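Local coordinates for Alr3790 protein (PDB 3HIX) that is of unknown function but carries a rhodanese-like domain, related to sulfurtransferases that transfer sulfane sulfur to nucleophilic acceptors, at residues S48-K51 and S52-I55. Sequence-based numbering, arbitrary orientation.
Sequences SLEK and SRDI
One carboxylate oxygen of Glu-50 sits over a face of the Arg-53 guanidinium, with OE2 2.9 Å from NH2 and 3.1 Å from CZ. Because OE2 stands above the flat group rather than at its rim, the pairing is electrostatic, a salt bridge without a directed hydrogen bond; the two planes are 33° apart. Glu-50 reaches this position by folding back at chi2 (-85°), which brings its acid end over the arginine three residues on. The backbone between them forms a type I beta turn from Glu-50 to Arg-53, closed by the hydrogen bond from Arg-53 N to Glu-50 O at 3.1 Å. A water donates to Lys-51 O (2.9 Å) and to Arg-53 O (2.7 Å), bridging two carbonyls within the turn. Leu-49 meets the guanidinium as well, its CD2 3.4 Å from NH1, the side chains crossing at about a right angle, while CD1 rests 3.9 Å from CD1 of Ile-55. Shortening Arg-53 to an alanine would probably leave the Glu-50 carboxylate without its opposite charge and strip cover from the Leu-49 methyl. The turn lies in the loop that joins helix 41-48 to strand 55-58, part of the parallel sheet of the rhodanese-like fold. Lys-51 NZ ties the turn to Ala-75 O, just beyond helix 62-74, and Leu-49 and Ile-55 face inward together, packing against Phe-77 and against Leu-17 of the neighbouring strand 15-18.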
loop_
_atom_site.group_PDB
_atom_site.type_symbol
_atom_site.label_atom_id
_atom_site.label_comp_id
_atom_site.label_asym_id
_atom_site.label_seq_id
_atom_site.Cartn_x
_atom_site.Cartn_y
_atom_site.Cartn_z
ATOM N N SER A 48 9.366 -8.011 6.739
ATOM C CA SER A 48 8.417 -8.931 6.117
ATOM C C SER A 48 8.685 -9.273 4.658
ATOM O O SER A 48 8.243 -10.313 4.173
ATOM C CB SER A 48 7.002 -8.357 6.210
ATOM O OG SER A 48 6.691 -7.956 7.530
ATOM N N LEU A 49 9.402 -8.405 3.955
ATOM C CA LEU A 49 9.642 -8.629 2.533
ATOM C C LEU A 49 11.107 -8.587 2.127
ATOM O O LEU A 49 11.888 -7.812 2.678
ATOM C CB LEU A 49 8.885 -7.570 1.724
ATOM C CG LEU A 49 7.419 -7.323 2.086
ATOM C CD1 LEU A 49 6.919 -6.055 1.403
ATOM C CD2 LEU A 49 6.586 -8.526 1.669
ATOM N N GLU A 50 11.474 -9.423 1.160
ATOM C CA GLU A 50 12.843 -9.433 0.655
ATOM C C GLU A 50 12.978 -8.261 -0.308
ATOM O O GLU A 50 12.035 -7.917 -1.020
ATOM C CB GLU A 50 13.170 -10.742 -0.067
ATOM C CG GLU A 50 12.030 -11.345 -0.854
ATOM C CD GLU A 50 11.144 -12.210 0.016
ATOM O OE1 GLU A 50 11.664 -13.179 0.610
ATOM O OE2 GLU A 50 9.933 -11.921 0.109
ATOM N N LYS A 51 14.163 -7.664 -0.334
ATOM C CA LYS A 51 14.411 -6.500 -1.171
ATOM C C LYS A 51 14.386 -6.734 -2.679
ATOM O O LYS A 51 14.362 -5.776 -3.455
ATOM C CB LYS A 51 15.730 -5.861 -0.740
ATOM C CG LYS A 51 15.696 -5.378 0.707
ATOM C CD LYS A 51 17.081 -5.033 1.218
ATOM C CE LYS A 51 17.064 -4.740 2.704
ATOM N NZ LYS A 51 16.239 -3.552 3.008
ATOM N N SER A 52 14.386 -7.994 -3.099
ATOM C CA SER A 52 14.350 -8.310 -4.522
ATOM C C SER A 52 12.916 -8.470 -5.021
ATOM O O SER A 52 12.676 -8.580 -6.225
ATOM C CB SER A 52 15.124 -9.600 -4.788
ATOM O OG SER A 52 14.623 -10.650 -3.980
ATOM N N ARG A 53 11.967 -8.475 -4.091
ATOM C CA ARG A 53 10.554 -8.638 -4.426
ATOM C C ARG A 53 9.910 -7.444 -5.128
ATOM O O ARG A 53 10.107 -6.298 -4.733
ATOM C CB ARG A 53 9.754 -8.960 -3.154
ATOM C CG ARG A 53 8.239 -8.846 -3.321
ATOM C CD ARG A 53 7.486 -9.422 -2.133
ATOM N NE ARG A 53 7.776 -10.842 -1.951
ATOM C CZ ARG A 53 7.103 -11.649 -1.136
ATOM N NH1 ARG A 53 6.089 -11.184 -0.417
ATOM N NH2 ARG A 53 7.445 -12.926 -1.041
ATOM N N ASP A 54 9.139 -7.729 -6.176
ATOM C CA ASP A 54 8.420 -6.695 -6.916
ATOM C C ASP A 54 7.332 -6.174 -5.999
ATOM O O ASP A 54 6.447 -6.926 -5.595
ATOM C CB ASP A 54 7.755 -7.266 -8.166
ATOM C CG ASP A 54 8.642 -7.200 -9.377
ATOM O OD1 ASP A 54 9.655 -7.924 -9.409
ATOM O OD2 ASP A 54 8.324 -6.417 -10.293
ATOM N N ILE A 55 7.390 -4.885 -5.686
ATOM C CA ILE A 55 6.413 -4.277 -4.796
ATOM C C ILE A 55 5.658 -3.152 -5.479
ATOM O O ILE A 55 6.237 -2.328 -6.184
ATOM C CB ILE A 55 7.105 -3.729 -3.529
ATOM C CG1 ILE A 55 7.802 -4.879 -2.799
ATOM C CG2 ILE A 55 6.091 -3.067 -2.613
ATOM C CD1 ILE A 55 8.701 -4.441 -1.671
HETATM O O HOH W 1 11.942 -4.377 -4.309
#